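Local coordinates for protein synaptotagmin IV (Rattus norvegicus, PDB 1W15) that helps control the mobility of neuronal dense core vesicles through its interaction with KIF1A, the part described being its C2B domain, at residues Leu50-Ala62 and Glu96-Glu108. Numbering follows the deposited sequence.
Sequences LSDPYVKVNLYHA and EEISVEFLVLDSE. With CA (calcium ion), chain B; NA (sodium ion), chain F.
Y54 and L105, K56 and L103, N58 and E101, and Y60 and S99 exchange reciprocal backbone N-H to O=C bonds, pairing strands 53-61 and 98-106 antiparallel, axes approaching to 4.6 Å at 157°. Among polar side chains, E101 OE1 takes two bonds from opposite faces of its carboxylate plane, from N58 ND2 (2.9 Å, nearly straight at 170°) and from Y60 OH (2.7 Å). E101 reaches them fully extended, CG anti to the backbone N (chi1 178°), while its OE2 forms a salt bridge with R118 NE. A phenylalanine in place of Y60 would probably cost E101 OE1 the bond on one face of its carboxylate and let the group turn more easily. On the sheet face of Y54, N58, Y60 and E101, L105 CB sits over the Y54 ring, 3.9 Å from its centroid. On the face of V55, V57, V100 and F102 the apolar side chains pack, V57 CG1 meeting V100 CG1 at a tight 3.5 Å. D106 OD1 accepts from D52 N (2.7 Å), while D52 OD1 accepts from C76 N. Although this synaptotagmin does not bind calcium functionally, in this crystal D52 OD2, D106 OD1, S107 O, E108 OE1 and a water coordinate a calcium ion. In this C2 beta-sandwich both strands are central, flanked by strands 64-70 and 114-121; V55, V57, V100 and F102 pack against strand 31-40 of the other sheet.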
# COMPACT_ATOMS: atom_id res chain seq x y z
N LEU A 50 -2.76 27.99 -2.84
CA LEU A 50 -2.67 26.53 -2.97
C LEU A 50 -4.01 25.82 -2.70
O LEU A 50 -4.85 26.28 -1.93
CB LEU A 50 -1.55 25.95 -2.08
CG LEU A 50 -0.11 26.10 -2.59
CD1 LEU A 50 0.91 25.92 -1.46
CD2 LEU A 50 0.15 25.09 -3.69
N SER A 51 -4.20 24.70 -3.37
CA SER A 51 -5.46 24.01 -3.28
C SER A 51 -5.42 23.07 -2.07
O SER A 51 -4.35 22.84 -1.49
CB SER A 51 -5.75 23.30 -4.60
OG SER A 51 -4.89 22.16 -4.77
N ASP A 52 -6.60 22.57 -1.71
CA ASP A 52 -6.78 21.58 -0.63
C ASP A 52 -7.37 20.36 -1.28
O ASP A 52 -8.59 20.20 -1.23
CB ASP A 52 -7.76 22.14 0.40
CG ASP A 52 -7.29 23.46 0.96
OD1 ASP A 52 -6.17 23.51 1.48
OD2 ASP A 52 -7.95 24.50 0.90
N PRO A 53 -6.54 19.55 -1.96
CA PRO A 53 -7.07 18.47 -2.80
C PRO A 53 -7.65 17.25 -2.09
O PRO A 53 -7.15 16.84 -1.05
CB PRO A 53 -5.87 18.05 -3.67
CG PRO A 53 -4.63 18.47 -2.84
CD PRO A 53 -5.07 19.66 -2.06
N TYR A 54 -8.70 16.69 -2.67
CA TYR A 54 -9.14 15.32 -2.37
C TYR A 54 -9.51 14.69 -3.70
O TYR A 54 -9.59 15.39 -4.73
CB TYR A 54 -10.33 15.29 -1.41
CG TYR A 54 -11.61 15.93 -1.90
CD1 TYR A 54 -11.77 17.33 -1.91
CD2 TYR A 54 -12.67 15.14 -2.33
CE1 TYR A 54 -12.96 17.91 -2.35
CE2 TYR A 54 -13.88 15.70 -2.79
CZ TYR A 54 -14.00 17.07 -2.81
OH TYR A 54 -15.18 17.59 -3.25
N VAL A 55 -9.75 13.39 -3.70
CA VAL A 55 -10.06 12.73 -4.94
C VAL A 55 -11.35 11.94 -4.79
O VAL A 55 -11.54 11.17 -3.82
CB VAL A 55 -8.91 11.74 -5.34
CG1 VAL A 55 -9.28 10.99 -6.64
CG2 VAL A 55 -7.61 12.52 -5.47
N LYS A 56 -12.23 12.12 -5.76
CA LYS A 56 -13.47 11.39 -5.83
C LYS A 56 -13.32 10.37 -6.93
O LYS A 56 -12.76 10.68 -8.00
CB LYS A 56 -14.60 12.36 -6.22
CG LYS A 56 -15.93 11.67 -6.27
CD LYS A 56 -16.98 12.57 -5.73
CE LYS A 56 -18.32 11.92 -5.83
NZ LYS A 56 -19.31 12.97 -5.60
N VAL A 57 -13.82 9.16 -6.68
CA VAL A 57 -13.68 8.05 -7.60
C VAL A 57 -15.11 7.53 -7.92
O VAL A 57 -15.83 7.08 -7.02
CB VAL A 57 -12.82 6.90 -7.02
CG1 VAL A 57 -12.57 5.80 -8.11
CG2 VAL A 57 -11.45 7.42 -6.48
N ASN A 58 -15.51 7.59 -9.19
CA ASN A 58 -16.84 7.11 -9.61
C ASN A 58 -16.64 5.86 -10.45
O ASN A 58 -15.78 5.85 -11.31
CB ASN A 58 -17.58 8.19 -10.43
CG ASN A 58 -17.97 9.39 -9.59
OD1 ASN A 58 -18.40 9.22 -8.45
ND2 ASN A 58 -17.84 10.62 -10.13
N LEU A 59 -17.48 4.84 -10.25
CA LEU A 59 -17.42 3.61 -11.03
C LEU A 59 -18.67 3.56 -11.89
O LEU A 59 -19.77 3.76 -11.38
CB LEU A 59 -17.44 2.42 -10.07
CG LEU A 59 -17.29 1.04 -10.73
CD1 LEU A 59 -15.87 0.83 -11.17
CD2 LEU A 59 -17.72 -0.06 -9.78
N TYR A 60 -18.49 3.30 -13.20
CA TYR A 60 -19.61 3.30 -14.16
C TYR A 60 -19.72 1.92 -14.76
O TYR A 60 -18.69 1.32 -15.12
CB TYR A 60 -19.32 4.25 -15.30
CG TYR A 60 -19.36 5.69 -14.82
CD1 TYR A 60 -20.59 6.37 -14.70
CD2 TYR A 60 -18.18 6.35 -14.44
CE1 TYR A 60 -20.66 7.70 -14.21
CE2 TYR A 60 -18.24 7.68 -13.99
CZ TYR A 60 -19.48 8.34 -13.87
OH TYR A 60 -19.52 9.65 -13.40
N HIS A 61 -20.95 1.45 -14.90
CA HIS A 61 -21.25 0.27 -15.75
C HIS A 61 -22.01 0.76 -16.98
O HIS A 61 -23.16 1.19 -16.88
CB HIS A 61 -22.07 -0.71 -14.95
CG HIS A 61 -22.30 -2.02 -15.65
ND1 HIS A 61 -23.19 -2.97 -15.18
CD2 HIS A 61 -21.75 -2.54 -16.78
CE1 HIS A 61 -23.18 -4.01 -15.99
NE2 HIS A 61 -22.32 -3.77 -16.97
N ALA A 62 -21.34 0.74 -18.13
CA ALA A 62 -21.80 1.46 -19.30
C ALA A 62 -21.86 2.95 -18.88
O ALA A 62 -20.83 3.56 -18.51
CB ALA A 62 -23.16 0.91 -19.78
N GLU A 96 -15.32 -5.25 -19.38
CA GLU A 96 -15.56 -4.72 -20.72
C GLU A 96 -16.34 -3.39 -20.75
O GLU A 96 -15.93 -2.47 -21.47
CB GLU A 96 -16.23 -5.78 -21.63
CG GLU A 96 -17.76 -5.83 -21.53
CD GLU A 96 -18.44 -6.74 -22.56
OE1 GLU A 96 -17.96 -7.88 -22.77
OE2 GLU A 96 -19.49 -6.33 -23.12
N GLU A 97 -17.42 -3.30 -19.96
CA GLU A 97 -18.26 -2.08 -19.89
C GLU A 97 -18.08 -1.27 -18.62
O GLU A 97 -18.87 -0.37 -18.30
CB GLU A 97 -19.74 -2.45 -20.05
CG GLU A 97 -20.06 -2.88 -21.48
CD GLU A 97 -21.50 -3.32 -21.67
OE1 GLU A 97 -22.37 -2.44 -21.89
OE2 GLU A 97 -21.76 -4.54 -21.60
N ILE A 98 -17.02 -1.57 -17.88
CA ILE A 98 -16.77 -0.87 -16.63
C ILE A 98 -15.77 0.25 -16.90
O ILE A 98 -14.81 0.06 -17.63
CB ILE A 98 -16.20 -1.89 -15.60
CG1 ILE A 98 -17.25 -2.95 -15.27
CG2 ILE A 98 -15.67 -1.21 -14.33
CD1 ILE A 98 -18.49 -2.45 -14.52
N SER A 99 -15.98 1.42 -16.29
CA SER A 99 -14.95 2.43 -16.35
C SER A 99 -14.86 3.10 -14.98
O SER A 99 -15.80 3.01 -14.20
CB SER A 99 -15.27 3.43 -17.45
OG SER A 99 -16.49 4.07 -17.16
N VAL A 100 -13.74 3.77 -14.71
CA VAL A 100 -13.47 4.40 -13.41
C VAL A 100 -13.09 5.86 -13.70
O VAL A 100 -12.29 6.12 -14.60
CB VAL A 100 -12.31 3.72 -12.64
CG1 VAL A 100 -12.08 4.37 -11.24
CG2 VAL A 100 -12.57 2.17 -12.48
N GLU A 101 -13.69 6.78 -12.97
CA GLU A 101 -13.47 8.20 -13.21
C GLU A 101 -12.86 8.72 -11.93
O GLU A 101 -13.47 8.57 -10.87
CB GLU A 101 -14.82 8.89 -13.46
CG GLU A 101 -14.75 10.41 -13.69
CD GLU A 101 -16.18 11.02 -13.80
OE1 GLU A 101 -17.05 10.70 -12.96
OE2 GLU A 101 -16.44 11.85 -14.71
N PHE A 102 -11.72 9.40 -12.04
CA PHE A 102 -11.06 10.05 -10.89
C PHE A 102 -11.17 11.56 -11.08
O PHE A 102 -10.87 12.09 -12.19
CB PHE A 102 -9.57 9.71 -10.85
CG PHE A 102 -9.28 8.25 -10.70
CD1 PHE A 102 -9.17 7.43 -11.85
CD2 PHE A 102 -9.06 7.70 -9.42
CE1 PHE A 102 -8.91 6.08 -11.71
CE2 PHE A 102 -8.77 6.32 -9.29
CZ PHE A 102 -8.69 5.53 -10.41
N LEU A 103 -11.62 12.24 -10.02
CA LEU A 103 -11.73 13.69 -10.00
C LEU A 103 -10.89 14.21 -8.85
O LEU A 103 -11.11 13.82 -7.71
CB LEU A 103 -13.21 14.10 -9.82
CG LEU A 103 -14.09 13.41 -10.88
CD1 LEU A 103 -15.40 13.03 -10.31
CD2 LEU A 103 -14.17 14.23 -12.14
N VAL A 104 -9.93 15.07 -9.17
CA VAL A 104 -9.17 15.80 -8.18
C VAL A 104 -9.88 17.17 -7.99
O VAL A 104 -10.00 17.93 -8.97
CB VAL A 104 -7.69 15.98 -8.60
CG1 VAL A 104 -6.93 16.71 -7.46
CG2 VAL A 104 -7.01 14.59 -8.97
N LEU A 105 -10.34 17.42 -6.77
CA LEU A 105 -11.18 18.57 -6.42
C LEU A 105 -10.50 19.36 -5.35
O LEU A 105 -9.74 18.80 -4.54
CB LEU A 105 -12.53 18.07 -5.89
CG LEU A 105 -13.34 17.30 -6.97
CD1 LEU A 105 -13.78 15.93 -6.51
CD2 LEU A 105 -14.53 18.23 -7.23
N ASP A 106 -10.81 20.66 -5.30
CA ASP A 106 -10.25 21.51 -4.27
C ASP A 106 -11.37 21.72 -3.25
O ASP A 106 -12.46 22.22 -3.60
CB ASP A 106 -9.84 22.83 -4.92
CG ASP A 106 -9.39 23.86 -3.94
OD1 ASP A 106 -8.79 23.53 -2.89
OD2 ASP A 106 -9.62 25.04 -4.13
N SER A 107 -11.12 21.31 -2.01
CA SER A 107 -12.10 21.51 -0.96
C SER A 107 -12.13 22.97 -0.54
O SER A 107 -11.10 23.54 -0.16
CB SER A 107 -11.77 20.58 0.21
OG SER A 107 -12.56 20.92 1.32
N GLU A 108 -13.30 23.60 -0.63
CA GLU A 108 -13.39 25.02 -0.32
C GLU A 108 -14.70 25.23 0.42
O GLU A 108 -15.76 24.96 -0.13
CB GLU A 108 -13.38 25.86 -1.60
CG GLU A 108 -13.38 27.38 -1.33
CD GLU A 108 -12.00 27.91 -1.00
OE1 GLU A 108 -11.01 27.27 -1.38
OE2 GLU A 108 -11.88 28.98 -0.38
CA CA B . -9.33 25.35 -1.00
NA NA F . -17.26 23.46 -0.94
O HOH W 1 -18.49 2.66 -18.36
O HOH W 2 -8.86 27.98 -0.35
O HOH W 3 -16.64 22.15 0.95
O HOH W 4 -19.23 24.34 0.95
O HOH W 5 -18.71 21.71 -2.00